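PDB 2AMF: 1-Pyrroline-5-Carboxylate reductase from Streptococcus pyogenes, which probably catalyses the NAD(P)H-dependent reduction of 1-pyrroline-5-carboxylate to L-proline, the last step of proline biosynthesis. Local coordinates for residues 15-20 and 113-118; 93-98 and 108-113. All coordinates share one frame; numbering follows the deposited sequence.

From the N terminus, the chain enters helix 13-23 right after the first strand of the Rossmann-type half, where residues 15-20 are met by a segment 93 residues further on. In between, segment 93-98 opens helix 95-102 and segment 108-113 returns as strand 108-112; interaction 2 ties that helix to that strand and closes the short loop between them, the second half of a beta-alpha-beta unit starting with strand 86-88. Interaction 1 then ties helix 13-23 to the turn after strand 108-112, so the small loop is nested within the large one. Pro-113, just past the strand, belongs to segments of both, and its carbonyl approaches a bound proline. The contact centres lie about 18 Å apart.

Interaction 1 (15-20 and 113-118); sequences ASAIIK and PNMNAQ. With PRO (proline), chain S.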
loop_
_atom_site.group_PDB
_atom_site.type_symbol
_atom_site.label_atom_id
_atom_site.label_comp_id
_atom_site.label_asym_id
_atom_site.label_seq_id
_atom_site.Cartn_x
_atom_site.Cartn_y
_atom_site.Cartn_z
ATOM N N ALA E 15 -13.526 -37.338 -11.653
ATOM C CA ALA E 15 -13.863 -38.739 -11.901
ATOM C C ALA E 15 -13.926 -39.075 -13.402
ATOM O O ALA E 15 -13.434 -40.135 -13.820
ATOM C CB ALA E 15 -15.144 -39.121 -11.198
ATOM N N SER E 16 -14.504 -38.172 -14.202
ATOM C CA SER E 16 -14.557 -38.358 -15.665
ATOM C C SER E 16 -13.159 -38.433 -16.257
ATOM O O SER E 16 -12.868 -39.314 -17.072
ATOM C CB SER E 16 -15.319 -37.232 -16.357
ATOM O OG SER E 16 -16.632 -37.135 -15.843
ATOM N N ALA E 17 -12.298 -37.513 -15.830
ATOM C CA ALA E 17 -10.916 -37.473 -16.306
ATOM C C ALA E 17 -10.142 -38.784 -16.081
ATOM O O ALA E 17 -9.348 -39.160 -16.925
ATOM C CB ALA E 17 -10.161 -36.251 -15.710
ATOM N N ILE E 18 -10.378 -39.492 -14.978
ATOM C CA ILE E 18 -9.648 -40.761 -14.729
ATOM C C ILE E 18 -10.241 -42.005 -15.426
ATOM O O ILE E 18 -9.584 -43.042 -15.504
ATOM C CB ILE E 18 -9.409 -41.082 -13.217
ATOM C CG1 ILE E 18 -10.688 -41.514 -12.531
ATOM C CG2 ILE E 18 -8.750 -39.925 -12.491
ATOM C CD1 ILE E 18 -10.451 -42.516 -11.425
ATOM N N ILE E 19 -11.479 -41.880 -15.906
ATOM C CA ILE E 19 -12.183 -42.954 -16.614
ATOM C C ILE E 19 -11.374 -43.428 -17.809
ATOM O O ILE E 19 -11.141 -44.620 -17.976
ATOM C CB ILE E 19 -13.577 -42.487 -17.124
ATOM C CG1 ILE E 19 -14.497 -42.124 -15.956
ATOM C CG2 ILE E 19 -14.233 -43.549 -18.053
ATOM C CD1 ILE E 19 -14.786 -43.248 -15.011
ATOM N N LYS E 20 -10.948 -42.474 -18.632
ATOM C CA LYS E 20 -10.161 -42.764 -19.811
ATOM C C LYS E 20 -8.972 -43.675 -19.498
ATOM O O LYS E 20 -8.699 -44.618 -20.241
ATOM C CB LYS E 20 -9.692 -41.468 -20.464
ATOM C CG LYS E 20 -8.916 -41.691 -21.753
ATOM C CD LYS E 20 -8.530 -40.377 -22.392
ATOM C CE LYS E 20 -7.324 -40.557 -23.282
ATOM N NZ LYS E 20 -6.675 -39.236 -23.521
ATOM N N PRO E 113 -5.386 -36.720 -7.379
ATOM C CA PRO E 113 -5.082 -36.594 -8.811
ATOM C C PRO E 113 -5.227 -35.129 -9.264
ATOM O O PRO E 113 -5.548 -34.249 -8.450
ATOM C CB PRO E 113 -6.154 -37.488 -9.469
ATOM C CG PRO E 113 -7.378 -37.315 -8.523
ATOM C CD PRO E 113 -6.821 -36.983 -7.135
ATOM N N ASN E 114 -4.947 -34.868 -10.534
ATOM C CA ASN E 114 -5.228 -33.565 -11.104
ATOM C C ASN E 114 -5.791 -33.743 -12.508
ATOM O O ASN E 114 -5.801 -34.856 -13.046
ATOM C CB ASN E 114 -4.010 -32.618 -11.052
ATOM C CG ASN E 114 -2.861 -33.080 -11.919
ATOM O OD1 ASN E 114 -3.071 -33.648 -12.974
ATOM N ND2 ASN E 114 -1.643 -32.853 -11.472
ATOM N N MET E 115 -6.276 -32.655 -13.085
ATOM C CA MET E 115 -6.983 -32.677 -14.365
ATOM C C MET E 115 -6.138 -33.200 -15.541
ATOM O O MET E 115 -6.682 -33.565 -16.578
ATOM C CB MET E 115 -7.509 -31.270 -14.642
ATOM C CG MET E 115 -8.684 -31.130 -15.619
ATOM S SD MET E 115 -10.207 -32.107 -15.516
ATOM C CE MET E 115 -10.556 -32.579 -13.856
ATOM N N ASN E 116 -4.816 -33.268 -15.368
ATOM C CA ASN E 116 -3.946 -33.831 -16.391
ATOM C C ASN E 116 -4.140 -35.347 -16.621
ATOM O O ASN E 116 -3.662 -35.910 -17.620
ATOM C CB ASN E 116 -2.493 -33.443 -16.121
ATOM C CG ASN E 116 -2.285 -31.921 -16.140
ATOM O OD1 ASN E 116 -1.453 -31.385 -15.407
ATOM N ND2 ASN E 116 -3.064 -31.230 -16.952
ATOM N N ALA E 117 -4.859 -35.989 -15.697
ATOM C CA ALA E 117 -5.411 -37.324 -15.914
ATOM C C ALA E 117 -6.089 -37.434 -17.283
ATOM O O ALA E 117 -6.099 -38.512 -17.875
ATOM C CB ALA E 117 -6.394 -37.689 -14.785
ATOM N N GLN E 118 -6.621 -36.312 -17.784
ATOM C CA GLN E 118 -7.257 -36.214 -19.117
ATOM C C GLN E 118 -6.378 -36.701 -20.267
ATOM O O GLN E 118 -6.881 -37.268 -21.238
ATOM C CB GLN E 118 -7.674 -34.778 -19.438
ATOM C CG GLN E 118 -8.849 -34.269 -18.618
ATOM C CD GLN E 118 -9.397 -32.929 -19.129
ATOM O OE1 GLN E 118 -8.643 -32.004 -19.452
ATOM N NE2 GLN E 118 -10.723 -32.822 -19.180
HETATM N N PRO S . -9.154 -31.627 -10.118
HETATM C CA PRO S . -9.665 -31.808 -8.765
HETATM C C PRO S . -9.102 -32.959 -7.894
HETATM O O PRO S . -7.909 -33.255 -7.860
HETATM C CB PRO S . -11.184 -31.880 -8.985
HETATM C CG PRO S . -11.403 -30.917 -10.189
HETATM C CD PRO S . -10.022 -30.698 -10.854
HETATM O OXT PRO S . -9.836 -33.613 -7.152
#
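Ala-17 presents its methyl group from helix 13-23, the helix of the Rossmann-type nucleotide-binding motif, to the turn after strand 108-112, which reaches the bound proline, product of the probable reaction. Ala-17 CB lies 3.8 Å from CG of Gln-118, with CB of Ala-117 and CE of Met-115 slightly farther away. Met-115 first points off from the helix; bends at chi2 (50°) and chi3 bring the sulfur back over Ala-17 and set the terminal methyl between Ala-17 CB and CD of the bound proline, which is 3.6 Å from Met-115 CE. Ile-18 turns its CG2 branch to CB of Ala-117, at 4.0 Å; Phe-147 packs against both residues. Two residues on, Lys-20 reaches across with an extended chain, CG anti to the backbone N (chi1 -177°), and its NZ donates to O of Gln-118 at 3.0 Å, in the carbonyl plane. An Asx turn, in which Asn-114 OD1 accepts from N of Asn-116, shapes the receiving segment. Lys-13 and Met-14, seen to bind NADP(+), neighbour this site, and Ile-222 of the second subunit packs on Met-115. Chemically, the buried side chains meet through methyl and methylene groups, beside two carbonyl oxygens (Ala-17 O and Ala-117 O) that do not bond each other, while the one cross-segment hydrogen bond, from a probably charged amine, sits at the exposed end.

Interaction 2 (93-98 and 108-113); sequences ISLQRL and LLRIMP. With PRO (proline), chain S.
Leu-95 and Leu-98, on the first turn of helix 95-102, pack against strand 108-112 in a beta-alpha-beta unit (strand 86-88, helix 95-102, strand 108-112) of the Rossmann-type half, whose helix packs on the sheet and whose two strands are parallel neighbours in it. The apolar part has two centres. The CD2 branch of Leu-95 lies over the strand backbone, 3.5 Å from O of Leu-108, and also meets CB of Leu-108 at 3.8 Å. Its CG and CD2 sit beside the aliphatic stem of Arg-110, where the two side chains cross obliquely. Three residues on, Leu-98, with CG anti to the backbone N (chi1 -174°), brings CD2 to within 4.0 Å of Leu-108 CD2, while Leu-108 CD1 rests near the Leu-95 carbonyl. Phe-73 and Leu-77 of helix 73-77 pack on Leu-98 as well.

The start of the helix is fixed by polar contacts. Ser-94 is the N-cap: its OG accepts from N of Arg-97 at 2.9 Å, with a nearly straight N-H...O angle of 166°. Beyond the segments, Glu-155 OE2 joins the two elements, since it accepts from the backbone N of Leu-95 and forms a salt bridge with NH1 of Arg-110. One carboxylate oxygen thus serves both the first turn of the helix and the strand, and the helix N terminus would probably favour its negative charge.

Arg-110 reaches Glu-155 through a chain bent at chi3 (81°), which carries the guanidinium beneath the loop before the helix. There a carbonyl meets its face instead of its N-H edge: O of Ile-93 stands 3.0 Å above the guanidinium plane, displaced from the centre of the group, and 3.1 Å from Arg-110 NE at an angle too poor for a hydrogen bond.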
loop_
_atom_site.group_PDB
_atom_site.type_symbol
_atom_site.label_atom_id
_atom_site.label_comp_id
_atom_site.label_asym_id
_atom_site.label_seq_id
_atom_site.Cartn_x
_atom_site.Cartn_y
_atom_site.Cartn_z
ATOM N N ILE E 93 -10.157 -34.590 3.455
ATOM C CA ILE E 93 -10.851 -35.579 4.285
ATOM C C ILE E 93 -9.924 -36.747 4.574
ATOM O O ILE E 93 -9.496 -37.452 3.656
ATOM C CB ILE E 93 -12.151 -36.080 3.617
ATOM C CG1 ILE E 93 -13.075 -34.884 3.364
ATOM C CG2 ILE E 93 -12.803 -37.186 4.491
ATOM C CD1 ILE E 93 -14.482 -35.233 3.012
ATOM N N SER E 94 -9.618 -36.937 5.855
ATOM C CA SER E 94 -8.697 -37.972 6.294
ATOM C C SER E 94 -9.298 -39.366 6.154
ATOM O O SER E 94 -10.510 -39.528 6.083
ATOM C CB SER E 94 -8.321 -37.755 7.759
ATOM O OG SER E 94 -9.471 -37.897 8.575
ATOM N N LEU E 95 -8.413 -40.355 6.144
ATOM C CA LEU E 95 -8.770 -41.764 6.171
ATOM C C LEU E 95 -9.480 -42.105 7.480
ATOM O O LEU E 95 -10.350 -42.970 7.516
ATOM C CB LEU E 95 -7.502 -42.619 5.991
ATOM C CG LEU E 95 -6.861 -42.658 4.590
ATOM C CD1 LEU E 95 -5.446 -43.247 4.630
ATOM C CD2 LEU E 95 -7.710 -43.429 3.573
ATOM N N GLN E 96 -9.104 -41.406 8.550
ATOM C CA GLN E 96 -9.741 -41.569 9.846
ATOM C C GLN E 96 -11.202 -41.131 9.788
ATOM O O GLN E 96 -12.088 -41.874 10.217
ATOM C CB GLN E 96 -8.985 -40.797 10.928
ATOM C CG GLN E 96 -9.251 -41.320 12.325
ATOM C CD GLN E 96 -8.861 -40.332 13.405
ATOM O OE1 GLN E 96 -9.509 -39.293 13.583
ATOM N NE2 GLN E 96 -7.805 -40.646 14.138
ATOM N N ARG E 97 -11.454 -39.940 9.247
ATOM C CA ARG E 97 -12.824 -39.456 9.055
ATOM C C ARG E 97 -13.618 -40.366 8.130
ATOM O O ARG E 97 -14.766 -40.684 8.420
ATOM C CB ARG E 97 -12.843 -38.023 8.527
ATOM C CG ARG E 97 -12.896 -36.981 9.620
ATOM C CD ARG E 97 -12.487 -35.592 9.135
ATOM N NE ARG E 97 -13.536 -34.926 8.361
ATOM C CZ ARG E 97 -13.338 -33.861 7.583
ATOM N NH1 ARG E 97 -12.126 -33.344 7.456
ATOM N NH2 ARG E 97 -14.354 -33.324 6.922
ATOM N N LEU E 98 -13.008 -40.806 7.026
ATOM C CA LEU E 98 -13.702 -41.669 6.064
ATOM C C LEU E 98 -14.202 -42.952 6.763
ATOM O O LEU E 98 -15.344 -43.367 6.570
ATOM C CB LEU E 98 -12.797 -41.978 4.846
ATOM C CG LEU E 98 -13.410 -42.753 3.660
ATOM C CD1 LEU E 98 -14.626 -42.051 3.051
ATOM C CD2 LEU E 98 -12.360 -43.053 2.579
ATOM N N LEU E 108 -9.027 -48.632 3.270
ATOM C CA LEU E 108 -9.363 -47.339 2.652
ATOM C C LEU E 108 -8.112 -46.705 2.141
ATOM O O LEU E 108 -7.054 -46.807 2.785
ATOM C CB LEU E 108 -10.054 -46.384 3.638
ATOM C CG LEU E 108 -11.335 -46.859 4.344
ATOM C CD1 LEU E 108 -11.674 -45.940 5.491
ATOM C CD2 LEU E 108 -12.510 -46.953 3.374
ATOM N N LEU E 109 -8.230 -46.065 0.982
ATOM C CA LEU E 109 -7.099 -45.407 0.342
ATOM C C LEU E 109 -7.452 -44.000 -0.059
ATOM O O LEU E 109 -8.602 -43.699 -0.386
ATOM C CB LEU E 109 -6.607 -46.191 -0.886
ATOM C CG LEU E 109 -6.189 -47.639 -0.584
ATOM C CD1 LEU E 109 -7.307 -48.606 -0.980
ATOM C CD2 LEU E 109 -4.924 -48.007 -1.314
ATOM N N ARG E 110 -6.464 -43.120 -0.016
ATOM C CA ARG E 110 -6.678 -41.786 -0.555
ATOM C C ARG E 110 -5.827 -41.541 -1.771
ATOM O O ARG E 110 -4.655 -41.918 -1.801
ATOM C CB ARG E 110 -6.364 -40.721 0.482
ATOM C CG ARG E 110 -7.515 -40.385 1.352
ATOM C CD ARG E 110 -7.099 -39.286 2.309
ATOM N NE ARG E 110 -7.143 -37.940 1.720
ATOM C CZ ARG E 110 -6.698 -36.846 2.341
ATOM N NH1 ARG E 110 -6.168 -36.933 3.565
ATOM N NH2 ARG E 110 -6.785 -35.657 1.753
ATOM N N ILE E 111 -6.415 -40.895 -2.766
ATOM C CA ILE E 111 -5.629 -40.358 -3.875
ATOM C C ILE E 111 -5.838 -38.847 -4.035
ATOM O O ILE E 111 -6.874 -38.289 -3.622
ATOM C CB ILE E 111 -5.887 -41.104 -5.218
ATOM C CG1 ILE E 111 -7.323 -40.891 -5.718
ATOM C CG2 ILE E 111 -5.503 -42.590 -5.112
ATOM C CD1 ILE E 111 -7.562 -41.449 -7.149
ATOM N N MET E 112 -4.845 -38.184 -4.606
ATOM C CA MET E 112 -5.011 -36.791 -4.989
ATOM C C MET E 112 -4.478 -36.644 -6.394
ATOM O O MET E 112 -3.272 -36.524 -6.590
ATOM C CB MET E 112 -4.336 -35.799 -4.007
ATOM C CG MET E 112 -4.528 -34.256 -4.374
ATOM S SD MET E 112 -6.206 -33.790 -4.870
ATOM C CE MET E 112 -7.091 -34.117 -3.351
ATOM N N PRO E 113 -5.386 -36.720 -7.379
ATOM C CA PRO E 113 -5.082 -36.594 -8.811
ATOM C C PRO E 113 -5.227 -35.129 -9.264
ATOM O O PRO E 113 -5.548 -34.249 -8.450
ATOM C CB PRO E 113 -6.154 -37.488 -9.469
ATOM C CG PRO E 113 -7.378 -37.315 -8.523
ATOM C CD PRO E 113 -6.821 -36.983 -7.135
HETATM N N PRO S . -9.154 -31.627 -10.118
HETATM C CA PRO S . -9.665 -31.808 -8.765
HETATM C C PRO S . -9.102 -32.959 -7.894
HETATM O O PRO S . -7.909 -33.255 -7.860
HETATM C CB PRO S . -11.184 -31.880 -8.985
HETATM C CG PRO S . -11.403 -30.917 -10.189
HETATM C CD PRO S . -10.022 -30.698 -10.854
HETATM O OXT PRO S . -9.836 -33.613 -7.152
#